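Local coordinates for N-glycosylase/DNA lyase (Methanocaldococcus jannaschii, PDB 3FHF), which belongs to the helix-hairpin-helix superfamily of DNA glycosylases and is built of alpha-helices and connecting loops, at residues V113-L126 with A138-A151. Sequence-based numbering, arbitrary orientation.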
# COMPACT_ATOMS: atom_id res chain seq x y z
N VAL A 113 4.00 11.55 11.20
CA VAL A 113 3.18 10.35 11.32
C VAL A 113 3.18 9.75 12.73
O VAL A 113 2.13 9.35 13.23
CB VAL A 113 3.64 9.27 10.29
CG1 VAL A 113 3.01 7.91 10.61
CG2 VAL A 113 3.22 9.70 8.88
N GLU A 114 4.34 9.68 13.37
CA GLU A 114 4.41 9.10 14.71
C GLU A 114 3.81 10.00 15.79
O GLU A 114 3.54 9.53 16.90
CB GLU A 114 5.85 8.75 15.06
CG GLU A 114 6.50 7.78 14.08
CD GLU A 114 7.76 7.14 14.64
OE1 GLU A 114 8.63 7.87 15.16
OE2 GLU A 114 7.87 5.89 14.55
N SER A 115 3.58 11.27 15.48
CA SER A 115 3.02 12.19 16.46
C SER A 115 1.55 11.89 16.72
O SER A 115 1.03 12.17 17.80
CB SER A 115 3.18 13.64 15.99
OG SER A 115 2.25 13.94 14.95
N PHE A 116 0.87 11.32 15.73
CA PHE A 116 -0.55 11.01 15.87
C PHE A 116 -0.84 9.87 16.84
O PHE A 116 0.01 9.01 17.08
CB PHE A 116 -1.16 10.70 14.50
CG PHE A 116 -1.26 11.91 13.61
CD1 PHE A 116 -2.21 12.90 13.85
CD2 PHE A 116 -0.36 12.08 12.56
CE1 PHE A 116 -2.25 14.05 13.07
CE2 PHE A 116 -0.41 13.23 11.77
CZ PHE A 116 -1.35 14.22 12.03
N GLU A 117 -2.06 9.88 17.37
CA GLU A 117 -2.53 8.88 18.33
C GLU A 117 -2.41 7.47 17.77
O GLU A 117 -2.10 6.52 18.49
CB GLU A 117 -4.00 9.15 18.66
CG GLU A 117 -4.38 8.94 20.11
CD GLU A 117 -3.83 10.03 21.02
OE1 GLU A 117 -2.60 10.23 21.02
OE2 GLU A 117 -4.63 10.68 21.72
N ASN A 118 -2.66 7.33 16.47
CA ASN A 118 -2.59 6.04 15.82
C ASN A 118 -2.53 6.19 14.31
O ASN A 118 -2.59 7.31 13.79
CB ASN A 118 -3.79 5.18 16.22
CG ASN A 118 -5.11 5.86 15.93
OD1 ASN A 118 -5.45 6.11 14.77
ND2 ASN A 118 -5.86 6.19 16.98
N GLU A 119 -2.40 5.06 13.62
CA GLU A 119 -2.31 5.01 12.17
C GLU A 119 -3.58 5.45 11.44
O GLU A 119 -3.50 5.95 10.32
CB GLU A 119 -1.96 3.58 11.73
CG GLU A 119 -2.93 2.55 12.28
CD GLU A 119 -2.42 1.13 12.19
OE1 GLU A 119 -2.53 0.50 11.11
OE2 GLU A 119 -1.89 0.63 13.20
N LYS A 120 -4.73 5.25 12.06
CA LYS A 120 -6.01 5.62 11.44
C LYS A 120 -6.11 7.14 11.31
O LYS A 120 -6.53 7.66 10.28
CB LYS A 120 -7.17 5.10 12.30
CG LYS A 120 -7.65 3.70 11.94
CD LYS A 120 -6.51 2.70 11.85
CE LYS A 120 -7.01 1.32 11.44
NZ LYS A 120 -7.90 0.71 12.46
N VAL A 121 -5.71 7.84 12.37
CA VAL A 121 -5.74 9.29 12.38
C VAL A 121 -4.63 9.84 11.49
O VAL A 121 -4.80 10.87 10.83
CB VAL A 121 -5.58 9.82 13.82
CG1 VAL A 121 -5.26 11.30 13.81
CG2 VAL A 121 -6.86 9.57 14.62
N ALA A 122 -3.50 9.14 11.46
CA ALA A 122 -2.37 9.58 10.64
C ALA A 122 -2.79 9.49 9.17
O ALA A 122 -2.47 10.36 8.36
CB ALA A 122 -1.15 8.68 10.90
N ARG A 123 -3.52 8.43 8.84
CA ARG A 123 -4.00 8.23 7.47
C ARG A 123 -4.85 9.41 7.03
O ARG A 123 -4.73 9.89 5.90
CB ARG A 123 -4.83 6.94 7.37
CG ARG A 123 -5.36 6.68 5.96
CD ARG A 123 -5.83 5.25 5.76
NE ARG A 123 -6.89 4.87 6.69
CZ ARG A 123 -7.38 3.64 6.79
NH1 ARG A 123 -6.93 2.67 6.02
NH2 ARG A 123 -8.32 3.39 7.69
N GLU A 124 -5.71 9.89 7.94
CA GLU A 124 -6.57 11.03 7.66
C GLU A 124 -5.73 12.25 7.27
O GLU A 124 -6.08 12.99 6.35
CB GLU A 124 -7.42 11.39 8.89
CG GLU A 124 -8.50 10.38 9.27
CD GLU A 124 -9.23 10.77 10.56
OE1 GLU A 124 -9.45 11.98 10.77
OE2 GLU A 124 -9.60 9.87 11.35
N PHE A 125 -4.62 12.45 7.98
CA PHE A 125 -3.75 13.58 7.67
C PHE A 125 -3.11 13.43 6.29
O PHE A 125 -3.02 14.39 5.52
CB PHE A 125 -2.66 13.73 8.72
CG PHE A 125 -1.43 14.41 8.21
CD1 PHE A 125 -0.32 13.67 7.82
CD2 PHE A 125 -1.41 15.80 8.04
CE1 PHE A 125 0.80 14.29 7.26
CE2 PHE A 125 -0.30 16.42 7.48
CZ PHE A 125 0.81 15.67 7.09
N LEU A 126 -2.65 12.22 5.99
CA LEU A 126 -2.00 11.96 4.71
C LEU A 126 -2.94 12.24 3.55
O LEU A 126 -2.58 12.92 2.58
CB LEU A 126 -1.50 10.51 4.65
CG LEU A 126 -0.37 10.16 5.63
CD1 LEU A 126 -0.17 8.64 5.66
CD2 LEU A 126 0.92 10.87 5.20
N ALA A 138 -2.34 6.13 1.00
CA ALA A 138 -1.99 6.40 2.38
C ALA A 138 -1.85 5.08 3.15
O ALA A 138 -0.93 4.91 3.95
CB ALA A 138 -3.06 7.28 3.03
N SER A 139 -2.79 4.17 2.91
CA SER A 139 -2.78 2.87 3.56
C SER A 139 -1.55 2.08 3.13
O SER A 139 -0.90 1.42 3.94
CB SER A 139 -4.05 2.10 3.19
OG SER A 139 -5.21 2.86 3.50
N HIS A 140 -1.25 2.15 1.84
CA HIS A 140 -0.12 1.44 1.26
C HIS A 140 1.16 1.93 1.95
O HIS A 140 2.00 1.13 2.38
CB HIS A 140 -0.08 1.71 -0.25
CG HIS A 140 0.90 0.87 -0.99
ND1 HIS A 140 1.22 1.10 -2.31
CD2 HIS A 140 1.63 -0.21 -0.62
CE1 HIS A 140 2.10 0.20 -2.72
NE2 HIS A 140 2.36 -0.61 -1.71
N PHE A 141 1.28 3.25 2.06
CA PHE A 141 2.44 3.87 2.69
C PHE A 141 2.59 3.43 4.15
O PHE A 141 3.65 2.99 4.57
CB PHE A 141 2.32 5.40 2.62
CG PHE A 141 3.31 6.13 3.47
CD1 PHE A 141 4.68 6.07 3.20
CD2 PHE A 141 2.89 6.87 4.57
CE1 PHE A 141 5.61 6.74 4.01
CE2 PHE A 141 3.82 7.55 5.39
CZ PHE A 141 5.18 7.47 5.10
N LEU A 142 1.51 3.54 4.92
CA LEU A 142 1.55 3.15 6.33
C LEU A 142 1.90 1.68 6.51
O LEU A 142 2.65 1.32 7.44
CB LEU A 142 0.21 3.49 6.99
CG LEU A 142 -0.06 5.00 7.10
CD1 LEU A 142 -1.46 5.23 7.60
CD2 LEU A 142 0.96 5.65 8.04
N ARG A 143 1.38 0.83 5.64
CA ARG A 143 1.69 -0.60 5.71
C ARG A 143 3.20 -0.78 5.45
O ARG A 143 3.90 -1.49 6.19
CB ARG A 143 0.90 -1.37 4.63
CG ARG A 143 0.83 -2.91 4.81
CD ARG A 143 2.16 -3.60 4.48
NE ARG A 143 2.54 -3.41 3.08
CZ ARG A 143 2.02 -4.09 2.06
NH1 ARG A 143 1.11 -5.02 2.28
NH2 ARG A 143 2.41 -3.83 0.82
N ASN A 144 3.70 -0.12 4.41
CA ASN A 144 5.10 -0.24 4.05
C ASN A 144 6.11 0.30 5.07
O ASN A 144 7.30 -0.03 5.00
CB ASN A 144 5.33 0.36 2.65
CG ASN A 144 4.83 -0.58 1.55
OD1 ASN A 144 4.08 -1.51 1.82
ND2 ASN A 144 5.24 -0.32 0.32
N VAL A 145 5.65 1.11 6.02
CA VAL A 145 6.55 1.62 7.04
C VAL A 145 6.27 0.99 8.40
O VAL A 145 6.68 1.50 9.43
CB VAL A 145 6.52 3.17 7.15
CG1 VAL A 145 6.97 3.78 5.82
CG2 VAL A 145 5.14 3.67 7.55
N GLY A 146 5.53 -0.12 8.39
CA GLY A 146 5.28 -0.83 9.64
C GLY A 146 3.94 -0.91 10.33
O GLY A 146 3.86 -1.53 11.40
N TYR A 147 2.88 -0.33 9.78
CA TYR A 147 1.59 -0.41 10.47
C TYR A 147 0.81 -1.62 9.97
O TYR A 147 0.84 -1.95 8.79
CB TYR A 147 0.84 0.91 10.30
CG TYR A 147 1.55 2.05 11.00
CD1 TYR A 147 1.43 2.23 12.39
CD2 TYR A 147 2.41 2.89 10.31
CE1 TYR A 147 2.16 3.22 13.06
CE2 TYR A 147 3.14 3.89 10.96
CZ TYR A 147 3.01 4.05 12.34
OH TYR A 147 3.75 5.02 12.97
N ASP A 148 0.12 -2.29 10.88
CA ASP A 148 -0.58 -3.52 10.53
C ASP A 148 -2.08 -3.55 10.37
O ASP A 148 -2.61 -4.56 9.93
CB ASP A 148 -0.22 -4.61 11.54
CG ASP A 148 1.27 -4.89 11.61
OD1 ASP A 148 1.88 -5.16 10.55
OD2 ASP A 148 1.81 -4.84 12.73
N ASP A 149 -2.77 -2.47 10.72
CA ASP A 149 -4.22 -2.49 10.66
C ASP A 149 -4.91 -1.62 9.61
O ASP A 149 -6.01 -1.11 9.85
CB ASP A 149 -4.78 -2.19 12.06
CG ASP A 149 -6.24 -2.61 12.22
OD1 ASP A 149 -6.65 -3.64 11.64
OD2 ASP A 149 -6.99 -1.91 12.95
N VAL A 150 -4.28 -1.45 8.45
CA VAL A 150 -4.88 -0.68 7.36
C VAL A 150 -4.84 -1.52 6.08
O VAL A 150 -3.81 -2.10 5.71
CB VAL A 150 -4.18 0.66 7.09
CG1 VAL A 150 -4.41 1.60 8.26
CG2 VAL A 150 -2.69 0.45 6.86
N ALA A 151 -5.98 -1.58 5.40
CA ALA A 151 -6.09 -2.33 4.17
C ALA A 151 -5.72 -1.45 2.99
O ALA A 151 -5.96 -0.24 3.01
CB ALA A 151 -7.53 -2.85 4.00
O HOH W 1 6.32 4.00 13.66
O HOH W 2 -0.18 -1.33 13.50
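With CG set between its backbone N and carbonyl carbon (chi1 55°) and its chain extended beyond, Glu119 runs past Tyr147 and carries its carboxylate to the loop after helix 135-144. Its CB lies 3.7 Å from Tyr147 CD1; Val113 CG1 also packs against the tyrosine, whose OH shares a water with Glu114 OE2, itself paired with Lys37. One carboxylate serves two successive loop amides: Asp149 N donates to Glu119 OE1 at 3.0 Å, on the syn side but somewhat out of plane, and Asp148 N reaches OE2 through a water. Lys120 NZ comes to 2.8 Å from Asp149 OD2 in a salt bridge, meeting the oxygen from above the carboxylate plane; Arg187 holds OD1.

A bend at chi3 (59°) turns the Arg123 guanidinium toward Ser139, and NH1 donates to Ser139 OG at 3.1 Å, nearly in the guanidinium plane, while Val150 CG1 lies over one face. The same NH1 forms a salt bridge with Glu183, which probably balances the charge of this buried arginine; Ser139 also bonds to Tyr135 O.

Leu142 is a knob among Val113, Glu119, Arg123 and Leu126, its CD2 4.0 Å from Val113 CG1. The small Ala138 lets Arg123 CG approach to 3.8 Å from its CB. Leu126 CD1 meets the edge of the Phe141 ring. Gly146, at positive phi, is the C-prime residue of a Schellman motif ending the helix, with Tyr147 N bonded to Leu142 O and Gly146 N to Arg143 O. The axes of 119-126 and 138-144 run at 132° to each other; their parent helices, 119-129 and 135-144, joined by a short turn, form the helix-hairpin-helix motif that gives this glycosylase superfamily its name.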